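Local structure of alpha-glucosidase ([Eubacterium] rectale, 6PNR) at residues Ala470-Gly475 and Leu508-Met513; Ala514-Phe519 and Arg597-Ala602; Lys559-Glu564 and Val572-Phe577. The protein probably hydrolyses alpha-glycosides of sulfoquinovose, the sulfonated sugar of plant sulfolipid, as a family 31 glycoside hydrolase that binds a sulfonated aza-sugar inhibitor. All coordinates share one frame; numbering follows the deposited sequence.

Contact 1 of 3, residues Ala470-Gly475 and Leu508-Met513; sequences ASVICG and LRWAEM
Val472 meets both Trp510 and Met513, and shares the larger part of the contact with Met513. Its CG2 methyl is 3.5 Å from Trp510 CZ2, on the benzene part of the indole. Its CG1 methyl meets the terminal methyl of Met513, with Val472 CG1 3.8 Å from Met513 CE. Met513 runs out with CG anti to its backbone N (chi1 164°) and bends only at chi3 (75°), which carries CE to Val472 while SD lies by Ile473. There Ile473 CG1 is 3.7 Å from Met513 SD. An alanine in place of Met513 would probably open a gap beside Val472 CG1 and Ile473 CG1.

Against this close patch, the backbones themselves stay far apart. The helix segments run at 24° to each other, and their axes come no closer than 11.7 Å, so long side chains span the distance. Leu469 also packs on Trp510 and Met513. Facing away from 470-475, Arg509 and Glu512 form a buried polar pair, while Leu508 and Ala511 pack on helix 538-568. Arg509 NH1 forms a salt bridge with Glu512 OE2 at 2.7 Å, within the same helix. The joint between the two segments is therefore apolar: no hydrogen bond crosses it, and the indole N-H of Trp510 is taken up by Ser489.

Contact 2 of 3, residues Ala514-Phe519 and Arg597-Ala602; sequences AMFTPF and RDMLIA
Ile601 places its CD1 methyl over one face of the Phe516 ring. This is a CH-pi contact: Ile601 CD1 lies 4.0 Å from the centroid of the Phe516 ring, 22° off the ring normal. The methyl is displaced toward the rim, and its nearest ring atom is Phe516 CD1, 3.7 Å from Ile601 CD1. Ile601 CG1 is anti to the carbonyl carbon (chi1 -43°), and a further turn at chi2 brings CD1 to the ring.

Met599, two residues earlier on the same strand, approaches the ring obliquely. Its methyl touches the ring, with Met599 CE 3.9 Å from Phe516 CE1. The sulfur makes a Met-aromatic contact, Met599 SD being 5.4 Å from the centroid of the Phe516 ring. Both residues project from the strand toward Phe516, as alternate residues of a strand do.

The next shell holds the turn and covers the ring. Phe516 lies in a type I turn from Ala514 to Thr517, which begins on the last residue of helix 504-514. Thr517 OG1 donates to Ala514 O at 2.7 Å, in the carbonyl plane and on a lone pair. The carbonyl of Phe516 is bonded by Tyr593 OH. Leu554 of helix 538-568 and Ala646 of strand 646-649 also touch the Phe516 side chain. Across the two segments there is no hydrogen bond, so the buried union of turn and strand rests on dispersion and on the weak attraction of C-H groups and sulfur for an aromatic ring.

Contact 3 of 3, residues Lys559-Glu564 and Val572-Phe577; sequences KTLVEE and VQRPLF
Helix 538-568, near its C-terminal end, packs on Val572 and on Arg574 of the short strand 573-574, an outermost strand of the antiparallel sheet in the C-terminal domain region. Leu561 and Val562 meet Val572, and Glu564 meets Arg574.

The apolar part is shared between the two methyls of Val572. Leu561 CD1 is 4.1 Å from Val572 CG1, and the two side chains cross at about a right angle. Val562 CG2 is 4.2 Å from Val572 CG2. Phe595 of the neighbouring strand also touches Leu561 and Val572.

The polar part is a salt bridge. Arg574 NH2 donates to Glu564 OE1 at 2.9 Å, with an N-H...O angle of 159°. The oxygen lies at the guanidinium edge, 5° out of its plane. The carboxylate is turned nearly perpendicular, 88° away, and the N-H reaches OE1 from above the carboxylate plane. This is a single bond, not a two-pronged pairing. The Arg574 chain is extended from CG to NE, which brings its head to the helix.

Other partners fix the two charged groups. Glu564 OE2 is bonded to His570 ND1, while Arg574 NE reaches Pro571 O and Arg574 NH1 reaches His579 NE2. A water links the helix backbone to the same arginine nitrogen: it donates to Leu561 O at 2.9 Å and accepts from Arg574 NH2 at 2.9 Å. The whole is a helix, a short connection and the start of an edge strand whose Val572 and Arg574 turn back to the helix, an alpha-beta unit at the passage from the TIM-barrel region to the C-terminal sheet.

In the fold
All three contacts are largely buried, but contact 3 reaches nearest to the surface through the partly exposed Glu564. Contact 1 joins two helices of the TIM-barrel region, with the side chain of Trp510 about 12 Å from the bound inhibitor. Contacts 2 and 3 instead bring that region to the antiparallel sheet of the C-terminal region. They meet different strands of it, with centres about 9 Å apart, and they touch each other, for instance where Pro518 packs on Val572. Segments 508-513 and 514-519 follow directly in sequence. Contacts 1 and 2 use apolar, sulfur and aromatic groups across their segments. Contact 3 alone adds a salt bridge and bridging water.

Contact 1 of 3, residues Ala470-Gly475 and Leu508-Met513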
ATOM      1  N   ALA A 470      -1.434   0.638 -24.694  1.00 26.68           N
ATOM      2  CA  ALA A 470      -0.062   0.141 -24.663  1.00 26.71           C
ATOM      3  C   ALA A 470       0.061  -1.169 -23.884  1.00 27.11           C
ATOM      4  O   ALA A 470       0.914  -2.000 -24.209  1.00 25.98           O
ATOM      5  CB  ALA A 470       0.857   1.205 -24.069  1.00 28.51           C
ATOM      6  N   SER A 471      -0.789  -1.385 -22.874  1.00 23.95           N
ATOM      7  CA  SER A 471      -0.636  -2.567 -22.030  1.00 22.34           C
ATOM      8  C   SER A 471      -1.003  -3.836 -22.784  1.00 21.16           C
ATOM      9  O   SER A 471      -0.559  -4.924 -22.400  1.00 25.28           O
ATOM     10  CB  SER A 471      -1.470  -2.428 -20.738  1.00 23.43           C
ATOM     11  OG  SER A 471      -2.867  -2.389 -21.005  1.00 26.59           O
ATOM     12  N   VAL A 472      -1.774  -3.703 -23.863  1.00 20.45           N
ATOM     13  CA  VAL A 472      -2.073  -4.824 -24.746  1.00 23.90           C
ATOM     14  C   VAL A 472      -0.792  -5.397 -25.352  1.00 25.73           C
ATOM     15  O   VAL A 472      -0.644  -6.620 -25.499  1.00 24.81           O
ATOM     16  CB  VAL A 472      -3.046  -4.363 -25.843  1.00 29.13           C
ATOM     17  CG1 VAL A 472      -3.181  -5.450 -26.928  1.00 26.63           C
ATOM     18  CG2 VAL A 472      -4.397  -3.953 -25.226  1.00 27.18           C
ATOM     19  N   ILE A 473       0.144  -4.527 -25.738  1.00 23.42           N
ATOM     20  CA  ILE A 473       1.364  -5.010 -26.388  1.00 23.71           C
ATOM     21  C   ILE A 473       2.207  -5.796 -25.402  1.00 25.01           C
ATOM     22  O   ILE A 473       2.745  -6.867 -25.723  1.00 26.96           O
ATOM     23  CB  ILE A 473       2.172  -3.843 -26.979  1.00 26.96           C
ATOM     24  CG1 ILE A 473       1.327  -3.020 -27.932  1.00 23.66           C
ATOM     25  CG2 ILE A 473       3.420  -4.384 -27.690  1.00 28.72           C
ATOM     26  CD1 ILE A 473       1.762  -1.598 -28.000  1.00 30.35           C
ATOM     27  N   CYS A 474       2.367  -5.250 -24.193  1.00 25.42           N
ATOM     28  CA  CYS A 474       3.081  -5.951 -23.129  1.00 26.56           C
ATOM     29  C   CYS A 474       2.451  -7.315 -22.848  1.00 27.82           C
ATOM     30  O   CYS A 474       3.157  -8.326 -22.698  1.00 24.60           O
ATOM     31  CB  CYS A 474       3.079  -5.069 -21.871  1.00 26.09           C
ATOM     32  SG  CYS A 474       4.221  -5.618 -20.570  1.00 30.35           S
ATOM     33  N   GLY A 475       1.120  -7.362 -22.773  1.00 27.45           N
ATOM     34  CA  GLY A 475       0.442  -8.628 -22.553  1.00 25.94           C
ATOM     35  C   GLY A 475       0.681  -9.618 -23.675  1.00 25.12           C
ATOM     36  O   GLY A 475       0.797 -10.818 -23.433  1.00 28.32           O
ATOM     37  N   LEU A 508      -9.681   4.441 -33.148  1.00 21.49           N
ATOM     38  CA  LEU A 508      -8.964   4.306 -34.412  1.00 26.50           C
ATOM     39  C   LEU A 508      -7.512   3.884 -34.200  1.00 25.27           C
ATOM     40  O   LEU A 508      -6.997   3.046 -34.950  1.00 26.57           O
ATOM     41  CB  LEU A 508      -9.044   5.613 -35.201  1.00 26.98           C
ATOM     42  CG  LEU A 508     -10.440   5.892 -35.768  1.00 28.66           C
ATOM     43  CD1 LEU A 508     -10.507   7.307 -36.312  1.00 29.92           C
ATOM     44  CD2 LEU A 508     -10.792   4.868 -36.840  1.00 34.45           C
ATOM     45  N   ARG A 509      -6.830   4.458 -33.202  1.00 24.77           N
ATOM     46  CA  ARG A 509      -5.474   4.009 -32.880  1.00 26.13           C
ATOM     47  C   ARG A 509      -5.462   2.542 -32.468  1.00 29.28           C
ATOM     48  O   ARG A 509      -4.514   1.815 -32.784  1.00 28.03           O
ATOM     49  CB  ARG A 509      -4.859   4.859 -31.761  1.00 28.38           C
ATOM     50  CG  ARG A 509      -4.375   6.241 -32.192  1.00 29.43           C
ATOM     51  CD  ARG A 509      -3.271   6.144 -33.263  1.00 30.84           C
ATOM     52  NE  ARG A 509      -2.723   7.475 -33.520  1.00 30.92           N
ATOM     53  CZ  ARG A 509      -1.974   7.812 -34.565  1.00 35.78           C
ATOM     54  NH1 ARG A 509      -1.659   6.915 -35.492  1.00 27.95           N
ATOM     55  NH2 ARG A 509      -1.540   9.065 -34.678  1.00 35.67           N
ATOM     56  N   TRP A 510      -6.484   2.096 -31.726  1.00 25.32           N
ATOM     57  CA  TRP A 510      -6.544   0.683 -31.346  1.00 23.69           C
ATOM     58  C   TRP A 510      -6.783  -0.208 -32.559  1.00 23.23           C
ATOM     59  O   TRP A 510      -6.183  -1.282 -32.677  1.00 26.12           O
ATOM     60  CB  TRP A 510      -7.643   0.464 -30.301  1.00 23.88           C
ATOM     61  CG  TRP A 510      -7.323  -0.567 -29.210  1.00 25.00           C
ATOM     62  CD1 TRP A 510      -7.010  -1.888 -29.378  1.00 24.34           C
ATOM     63  CD2 TRP A 510      -7.355  -0.340 -27.790  1.00 26.62           C
ATOM     64  NE1 TRP A 510      -6.819  -2.491 -28.145  1.00 24.66           N
ATOM     65  CE2 TRP A 510      -7.035  -1.561 -27.159  1.00 21.14           C
ATOM     66  CE3 TRP A 510      -7.602   0.791 -26.994  1.00 24.98           C
ATOM     67  CZ2 TRP A 510      -6.949  -1.685 -25.771  1.00 23.03           C
ATOM     68  CZ3 TRP A 510      -7.520   0.667 -25.612  1.00 23.47           C
ATOM     69  CH2 TRP A 510      -7.197  -0.567 -25.015  1.00 24.45           C
ATOM     70  N   ALA A 511      -7.660   0.213 -33.472  1.00 24.66           N
ATOM     71  CA  ALA A 511      -7.951  -0.617 -34.637  1.00 26.90           C
ATOM     72  C   ALA A 511      -6.731  -0.756 -35.555  1.00 28.00           C
ATOM     73  O   ALA A 511      -6.521  -1.817 -36.160  1.00 25.33           O
ATOM     74  CB  ALA A 511      -9.147  -0.042 -35.388  1.00 27.38           C
ATOM     75  N   GLU A 512      -5.913   0.295 -35.670  1.00 22.47           N
ATOM     76  CA  GLU A 512      -4.762   0.238 -36.571  1.00 25.83           C
ATOM     77  C   GLU A 512      -3.627  -0.610 -36.002  1.00 29.94           C
ATOM     78  O   GLU A 512      -2.738  -1.027 -36.760  1.00 29.70           O
ATOM     79  CB  GLU A 512      -4.264   1.655 -36.906  1.00 25.16           C
ATOM     80  CG  GLU A 512      -3.362   2.309 -35.866  1.00 27.51           C
ATOM     81  CD  GLU A 512      -3.077   3.785 -36.163  1.00 33.71           C
ATOM     82  OE1 GLU A 512      -3.991   4.493 -36.640  1.00 34.53           O
ATOM     83  OE2 GLU A 512      -1.939   4.239 -35.917  1.00 29.21           O
ATOM     84  N   MET A 513      -3.646  -0.885 -34.697  1.00 26.17           N
ATOM     85  CA  MET A 513      -2.788  -1.922 -34.129  1.00 26.50           C
ATOM     86  C   MET A 513      -3.386  -3.303 -34.352  1.00 29.99           C
ATOM     87  O   MET A 513      -2.678  -4.241 -34.756  1.00 27.29           O
ATOM     88  CB  MET A 513      -2.583  -1.683 -32.628  1.00 23.88           C
ATOM     89  CG  MET A 513      -2.040  -2.909 -31.885  1.00 24.06           C
ATOM     90  SD  MET A 513      -1.629  -2.622 -30.151  1.00 29.69           S
ATOM     91  CE  MET A 513      -3.275  -2.561 -29.428  1.00 29.70           C
TER

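Contact 2 of 3, residues Ala514-Phe519 and Arg597-Ala602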
ATOM      1  N   ALA A 514      -4.698  -3.426 -34.119  1.00 26.49           N
ATOM      2  CA  ALA A 514      -5.370  -4.718 -34.169  1.00 27.84           C
ATOM      3  C   ALA A 514      -5.286  -5.362 -35.549  1.00 28.61           C
ATOM      4  O   ALA A 514      -5.313  -6.597 -35.652  1.00 26.11           O
ATOM      5  CB  ALA A 514      -6.833  -4.556 -33.750  1.00 27.45           C
ATOM      6  N   MET A 515      -5.186  -4.562 -36.620  1.00 26.27           N
ATOM      7  CA  MET A 515      -5.077  -5.180 -37.935  1.00 31.43           C
ATOM      8  C   MET A 515      -3.757  -5.911 -38.124  1.00 26.57           C
ATOM      9  O   MET A 515      -3.646  -6.700 -39.061  1.00 30.10           O
ATOM     10  CB  MET A 515      -5.277  -4.150 -39.054  1.00 29.35           C
ATOM     11  CG  MET A 515      -4.238  -3.046 -39.117  1.00 30.97           C
ATOM     12  SD  MET A 515      -4.704  -1.820 -40.372  1.00 31.28           S
ATOM     13  CE  MET A 515      -3.267  -0.747 -40.387  1.00 29.27           C
ATOM     14  N   PHE A 516      -2.769  -5.686 -37.256  1.00 28.93           N
ATOM     15  CA  PHE A 516      -1.545  -6.485 -37.237  1.00 29.45           C
ATOM     16  C   PHE A 516      -1.560  -7.489 -36.090  1.00 28.31           C
ATOM     17  O   PHE A 516      -0.562  -7.657 -35.394  1.00 26.09           O
ATOM     18  CB  PHE A 516      -0.311  -5.589 -37.148  1.00 30.45           C
ATOM     19  CG  PHE A 516      -0.157  -4.643 -38.303  1.00 29.06           C
ATOM     20  CD1 PHE A 516       0.356  -5.082 -39.518  1.00 29.00           C
ATOM     21  CD2 PHE A 516      -0.511  -3.306 -38.167  1.00 28.77           C
ATOM     22  CE1 PHE A 516       0.505  -4.210 -40.582  1.00 28.49           C
ATOM     23  CE2 PHE A 516      -0.377  -2.423 -39.230  1.00 30.72           C
ATOM     24  CZ  PHE A 516       0.136  -2.878 -40.445  1.00 31.01           C
ATOM     25  N   THR A 517      -2.708  -8.135 -35.849  1.00 26.74           N
ATOM     26  CA  THR A 517      -2.859  -9.215 -34.880  1.00 24.92           C
ATOM     27  C   THR A 517      -3.710 -10.290 -35.548  1.00 26.00           C
ATOM     28  O   THR A 517      -4.275 -10.031 -36.616  1.00 27.58           O
ATOM     29  CB  THR A 517      -3.510  -8.723 -33.573  1.00 30.80           C
ATOM     30  OG1 THR A 517      -4.898  -8.446 -33.797  1.00 26.84           O
ATOM     31  CG2 THR A 517      -2.808  -7.463 -33.022  1.00 23.05           C
ATOM     32  N   PRO A 518      -3.842 -11.495 -34.971  1.00 23.07           N
ATOM     33  CA  PRO A 518      -4.608 -12.555 -35.658  1.00 23.68           C
ATOM     34  C   PRO A 518      -6.112 -12.318 -35.791  1.00 32.00           C
ATOM     35  O   PRO A 518      -6.729 -12.989 -36.631  1.00 28.39           O
ATOM     36  CB  PRO A 518      -4.340 -13.798 -34.795  1.00 28.14           C
ATOM     37  CG  PRO A 518      -3.082 -13.499 -34.065  1.00 30.92           C
ATOM     38  CD  PRO A 518      -3.115 -12.019 -33.801  1.00 24.02           C
ATOM     39  N   PHE A 519      -6.724 -11.404 -35.025  1.00 28.60           N
ATOM     40  CA  PHE A 519      -8.173 -11.462 -34.801  1.00 26.23           C
ATOM     41  C   PHE A 519      -8.673 -10.067 -34.426  1.00 27.66           C
ATOM     42  O   PHE A 519      -8.323  -9.565 -33.355  1.00 28.74           O
ATOM     43  CB  PHE A 519      -8.442 -12.481 -33.691  1.00 23.42           C
ATOM     44  CG  PHE A 519      -9.890 -12.882 -33.498  1.00 23.42           C
ATOM     45  CD1 PHE A 519     -10.477 -13.863 -34.288  1.00 25.27           C
ATOM     46  CD2 PHE A 519     -10.628 -12.358 -32.434  1.00 26.85           C
ATOM     47  CE1 PHE A 519     -11.795 -14.269 -34.065  1.00 24.23           C
ATOM     48  CE2 PHE A 519     -11.942 -12.753 -32.208  1.00 28.61           C
ATOM     49  CZ  PHE A 519     -12.523 -13.718 -33.022  1.00 26.62           C
ATOM     50  N   ARG A 597       8.301 -13.042 -38.547  1.00 29.95           N
ATOM     51  CA  ARG A 597       9.690 -12.659 -38.770  1.00 33.48           C
ATOM     52  C   ARG A 597       9.825 -11.473 -39.714  1.00 33.71           C
ATOM     53  O   ARG A 597      10.871 -10.816 -39.729  1.00 34.90           O
ATOM     54  CB  ARG A 597      10.499 -13.840 -39.335  1.00 31.85           C
ATOM     55  CG  ARG A 597      12.022 -13.618 -39.257  1.00 35.71           C
ATOM     56  CD  ARG A 597      12.812 -14.919 -39.407  1.00 36.24           C
ATOM     57  NE  ARG A 597      12.674 -15.482 -40.747  1.00 36.54           N
ATOM     58  CZ  ARG A 597      13.435 -15.134 -41.781  1.00 46.92           C
ATOM     59  NH1 ARG A 597      14.391 -14.229 -41.625  1.00 44.52           N
ATOM     60  NH2 ARG A 597      13.247 -15.695 -42.973  1.00 45.71           N
ATOM     61  N   ASP A 598       8.804 -11.170 -40.494  1.00 28.97           N
ATOM     62  CA  ASP A 598       8.994 -10.263 -41.609  1.00 28.65           C
ATOM     63  C   ASP A 598       8.479  -8.853 -41.363  1.00 33.93           C
ATOM     64  O   ASP A 598       8.595  -8.013 -42.264  1.00 36.27           O
ATOM     65  CB  ASP A 598       8.336 -10.839 -42.862  1.00 30.86           C
ATOM     66  CG  ASP A 598       9.072 -12.062 -43.399  1.00 36.12           C
ATOM     67  OD1 ASP A 598       9.998 -12.550 -42.721  1.00 36.48           O
ATOM     68  OD2 ASP A 598       8.722 -12.530 -44.499  1.00 32.84           O
ATOM     69  N   MET A 599       7.921  -8.555 -40.186  1.00 31.00           N
ATOM     70  CA  MET A 599       7.365  -7.231 -39.938  1.00 28.22           C
ATOM     71  C   MET A 599       7.691  -6.749 -38.536  1.00 32.63           C
ATOM     72  O   MET A 599       7.723  -7.539 -37.589  1.00 31.92           O
ATOM     73  CB  MET A 599       5.844  -7.203 -40.126  1.00 34.14           C
ATOM     74  CG  MET A 599       5.380  -7.453 -41.538  1.00 33.97           C
ATOM     75  SD  MET A 599       3.684  -6.873 -41.811  1.00 36.40           S
ATOM     76  CE  MET A 599       3.968  -5.127 -42.138  1.00 34.61           C
ATOM     77  N   LEU A 600       7.931  -5.444 -38.411  1.00 28.11           N
ATOM     78  CA  LEU A 600       8.076  -4.797 -37.116  1.00 31.52           C
ATOM     79  C   LEU A 600       6.929  -3.813 -36.951  1.00 30.58           C
ATOM     80  O   LEU A 600       6.681  -2.990 -37.837  1.00 32.64           O
ATOM     81  CB  LEU A 600       9.421  -4.080 -36.973  1.00 30.14           C
ATOM     82  CG  LEU A 600       9.672  -3.592 -35.539  1.00 32.29           C
ATOM     83  CD1 LEU A 600      11.145  -3.704 -35.209  1.00 31.06           C
ATOM     84  CD2 LEU A 600       9.195  -2.136 -35.314  1.00 34.71           C
ATOM     85  N   ILE A 601       6.222  -3.920 -35.831  1.00 30.18           N
ATOM     86  CA  ILE A 601       5.089  -3.056 -35.522  1.00 31.91           C
ATOM     87  C   ILE A 601       5.422  -2.285 -34.259  1.00 26.75           C
ATOM     88  O   ILE A 601       5.842  -2.879 -33.260  1.00 26.47           O
ATOM     89  CB  ILE A 601       3.786  -3.856 -35.333  1.00 30.12           C
ATOM     90  CG1 ILE A 601       3.648  -4.940 -36.421  1.00 27.65           C
ATOM     91  CG2 ILE A 601       2.592  -2.894 -35.319  1.00 32.77           C
ATOM     92  CD1 ILE A 601       3.611  -4.389 -37.869  1.00 28.15           C
ATOM     93  N   ALA A 602       5.237  -0.965 -34.312  1.00 29.52           N
ATOM     94  CA  ALA A 602       5.473  -0.065 -33.179  1.00 28.73           C
ATOM     95  C   ALA A 602       4.248   0.825 -33.030  1.00 31.46           C
ATOM     96  O   ALA A 602       4.221   1.949 -33.546  1.00 33.24           O
ATOM     97  CB  ALA A 602       6.732   0.773 -33.393  1.00 27.24           C
TER

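Contact 3 of 3, residues Lys559-Glu564 and Val572-Phe577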
ATOM      1  N   LYS A 559      -1.890 -16.034 -41.902  1.00 32.03           N
ATOM      2  CA  LYS A 559      -2.174 -17.465 -41.844  1.00 31.62           C
ATOM      3  C   LYS A 559      -0.899 -18.283 -41.678  1.00 28.68           C
ATOM      4  O   LYS A 559      -0.889 -19.274 -40.940  1.00 30.92           O
ATOM      5  CB  LYS A 559      -2.909 -17.910 -43.107  1.00 31.47           C
ATOM      6  CG  LYS A 559      -4.414 -17.756 -43.097  1.00 35.92           C
ATOM      7  CD  LYS A 559      -4.947 -17.935 -44.531  1.00 35.34           C
ATOM      8  CE  LYS A 559      -6.450 -17.789 -44.596  1.00 40.07           C
ATOM      9  NZ  LYS A 559      -6.925 -17.698 -46.009  1.00 38.60           N
ATOM     10  N   THR A 560       0.188 -17.908 -42.375  1.00 30.23           N
ATOM     11  CA  THR A 560       1.424 -18.667 -42.205  1.00 29.95           C
ATOM     12  C   THR A 560       1.982 -18.500 -40.792  1.00 31.51           C
ATOM     13  O   THR A 560       2.635 -19.415 -40.276  1.00 26.41           O
ATOM     14  CB  THR A 560       2.482 -18.270 -43.250  1.00 32.29           C
ATOM     15  OG1 THR A 560       2.961 -16.947 -42.995  1.00 37.37           O
ATOM     16  CG2 THR A 560       1.914 -18.333 -44.671  1.00 31.68           C
ATOM     17  N   LEU A 561       1.718 -17.354 -40.150  1.00 29.18           N
ATOM     18  CA  LEU A 561       2.170 -17.156 -38.774  1.00 30.31           C
ATOM     19  C   LEU A 561       1.355 -17.994 -37.800  1.00 28.34           C
ATOM     20  O   LEU A 561       1.910 -18.593 -36.868  1.00 28.90           O
ATOM     21  CB  LEU A 561       2.079 -15.680 -38.382  1.00 27.31           C
ATOM     22  CG  LEU A 561       2.776 -14.655 -39.271  1.00 29.55           C
ATOM     23  CD1 LEU A 561       2.805 -13.312 -38.580  1.00 27.17           C
ATOM     24  CD2 LEU A 561       4.197 -15.100 -39.632  1.00 33.23           C
ATOM     25  N   VAL A 562       0.036 -18.028 -37.980  1.00 28.23           N
ATOM     26  CA  VAL A 562      -0.792 -18.856 -37.107  1.00 29.02           C
ATOM     27  C   VAL A 562      -0.444 -20.328 -37.302  1.00 31.41           C
ATOM     28  O   VAL A 562      -0.390 -21.108 -36.344  1.00 32.09           O
ATOM     29  CB  VAL A 562      -2.282 -18.570 -37.368  1.00 29.21           C
ATOM     30  CG1 VAL A 562      -3.154 -19.471 -36.524  1.00 28.72           C
ATOM     31  CG2 VAL A 562      -2.602 -17.080 -37.081  1.00 27.83           C
ATOM     32  N   GLU A 563      -0.167 -20.724 -38.542  1.00 28.84           N
ATOM     33  CA  GLU A 563       0.237 -22.105 -38.778  1.00 26.23           C
ATOM     34  C   GLU A 563       1.596 -22.400 -38.153  1.00 30.06           C
ATOM     35  O   GLU A 563       1.802 -23.484 -37.593  1.00 32.05           O
ATOM     36  CB  GLU A 563       0.260 -22.395 -40.278  1.00 36.61           C
ATOM     37  CG  GLU A 563       0.592 -23.842 -40.609  1.00 48.15           C
ATOM     38  CD  GLU A 563       0.483 -24.128 -42.093  1.00 58.08           C
ATOM     39  OE1 GLU A 563       0.900 -23.258 -42.893  1.00 60.23           O
ATOM     40  OE2 GLU A 563      -0.032 -25.213 -42.450  1.00 59.28           O
ATOM     41  N   GLU A 564       2.532 -21.450 -38.240  1.00 28.97           N
ATOM     42  CA  GLU A 564       3.818 -21.611 -37.562  1.00 27.28           C
ATOM     43  C   GLU A 564       3.631 -21.740 -36.056  1.00 34.11           C
ATOM     44  O   GLU A 564       4.288 -22.567 -35.408  1.00 30.72           O
ATOM     45  CB  GLU A 564       4.742 -20.429 -37.894  1.00 30.46           C
ATOM     46  CG  GLU A 564       6.194 -20.608 -37.420  1.00 37.29           C
ATOM     47  CD  GLU A 564       7.096 -19.411 -37.736  1.00 43.53           C
ATOM     48  OE1 GLU A 564       6.652 -18.489 -38.461  1.00 42.46           O
ATOM     49  OE2 GLU A 564       8.253 -19.391 -37.246  1.00 38.75           O
ATOM     50  N   VAL A 572       2.693 -15.390 -32.679  1.00 27.98           N
ATOM     51  CA  VAL A 572       2.461 -14.447 -33.770  1.00 24.99           C
ATOM     52  C   VAL A 572       3.121 -13.101 -33.467  1.00 27.95           C
ATOM     53  O   VAL A 572       3.752 -12.493 -34.339  1.00 29.47           O
ATOM     54  CB  VAL A 572       0.957 -14.300 -34.043  1.00 29.41           C
ATOM     55  CG1 VAL A 572       0.719 -13.233 -35.094  1.00 24.87           C
ATOM     56  CG2 VAL A 572       0.371 -15.636 -34.494  1.00 25.36           C
ATOM     57  N   GLN A 573       2.984 -12.613 -32.238  1.00 25.20           N
ATOM     58  CA  GLN A 573       3.585 -11.351 -31.815  1.00 26.11           C
ATOM     59  C   GLN A 573       4.805 -11.697 -30.974  1.00 28.56           C
ATOM     60  O   GLN A 573       4.666 -12.252 -29.881  1.00 29.80           O
ATOM     61  CB  GLN A 573       2.589 -10.494 -31.024  1.00 25.00           C
ATOM     62  CG  GLN A 573       1.355 -10.111 -31.846  1.00 26.46           C
ATOM     63  CD  GLN A 573       0.351  -9.272 -31.057  1.00 28.56           C
ATOM     64  OE1 GLN A 573      -0.753  -9.725 -30.763  1.00 26.89           O
ATOM     65  NE2 GLN A 573       0.729  -8.044 -30.733  1.00 27.75           N
ATOM     66  N   ARG A 574       5.997 -11.359 -31.484  1.00 25.72           N
ATOM     67  CA  ARG A 574       7.289 -11.790 -30.970  1.00 25.80           C
ATOM     68  C   ARG A 574       8.101 -10.612 -30.461  1.00 25.93           C
ATOM     69  O   ARG A 574       8.043  -9.516 -31.031  1.00 28.88           O
ATOM     70  CB  ARG A 574       8.101 -12.497 -32.068  1.00 27.43           C
ATOM     71  CG  ARG A 574       7.287 -13.525 -32.810  1.00 32.26           C
ATOM     72  CD  ARG A 574       8.002 -14.131 -33.997  1.00 28.99           C
ATOM     73  NE  ARG A 574       7.089 -15.027 -34.713  1.00 33.40           N
ATOM     74  CZ  ARG A 574       7.418 -15.759 -35.772  1.00 33.74           C
ATOM     75  NH1 ARG A 574       8.657 -15.716 -36.254  1.00 29.74           N
ATOM     76  NH2 ARG A 574       6.501 -16.527 -36.354  1.00 31.39           N
ATOM     77  N   PRO A 575       8.889 -10.812 -29.411  1.00 25.40           N
ATOM     78  CA  PRO A 575       9.779  -9.744 -28.959  1.00 26.89           C
ATOM     79  C   PRO A 575      10.929  -9.576 -29.939  1.00 33.21           C
ATOM     80  O   PRO A 575      11.311 -10.506 -30.654  1.00 28.72           O
ATOM     81  CB  PRO A 575      10.262 -10.241 -27.593  1.00 28.00           C
ATOM     82  CG  PRO A 575      10.184 -11.714 -27.687  1.00 31.76           C
ATOM     83  CD  PRO A 575       9.013 -12.026 -28.587  1.00 29.04           C
ATOM     84  N   LEU A 576      11.465  -8.360 -29.991  1.00 31.04           N
ATOM     85  CA  LEU A 576      12.493  -8.091 -30.990  1.00 32.96           C
ATOM     86  C   LEU A 576      13.683  -9.035 -30.840  1.00 33.76           C
ATOM     87  O   LEU A 576      14.268  -9.455 -31.845  1.00 35.72           O
ATOM     88  CB  LEU A 576      12.931  -6.632 -30.899  1.00 32.05           C
ATOM     89  CG  LEU A 576      12.260  -5.631 -31.840  1.00 30.69           C
ATOM     90  CD1 LEU A 576      10.728  -5.615 -31.690  1.00 27.86           C
ATOM     91  CD2 LEU A 576      12.827  -4.237 -31.592  1.00 35.06           C
ATOM     92  N   PHE A 577      14.024  -9.416 -29.606  1.00 32.85           N
ATOM     93  CA  PHE A 577      15.189 -10.265 -29.399  1.00 33.44           C
ATOM     94  C   PHE A 577      14.963 -11.699 -29.838  1.00 35.43           C
ATOM     95  O   PHE A 577      15.917 -12.482 -29.820  1.00 36.92           O
ATOM     96  CB  PHE A 577      15.643 -10.221 -27.930  1.00 34.16           C
ATOM     97  CG  PHE A 577      14.623 -10.723 -26.936  1.00 31.29           C
ATOM     98  CD1 PHE A 577      14.439 -12.077 -26.727  1.00 31.61           C
ATOM     99  CD2 PHE A 577      13.869  -9.826 -26.176  1.00 33.29           C
ATOM    100  CE1 PHE A 577      13.516 -12.541 -25.806  1.00 35.57           C
ATOM    101  CE2 PHE A 577      12.940 -10.288 -25.243  1.00 30.34           C
ATOM    102  CZ  PHE A 577      12.771 -11.646 -25.053  1.00 31.56           C
TER
HETATM  103  O   HOH W   1       3.983 -17.399 -35.298  1.00 27.47           O
HETATM  104  O   HOH W   2       9.827 -17.895 -38.334  1.00 40.64           O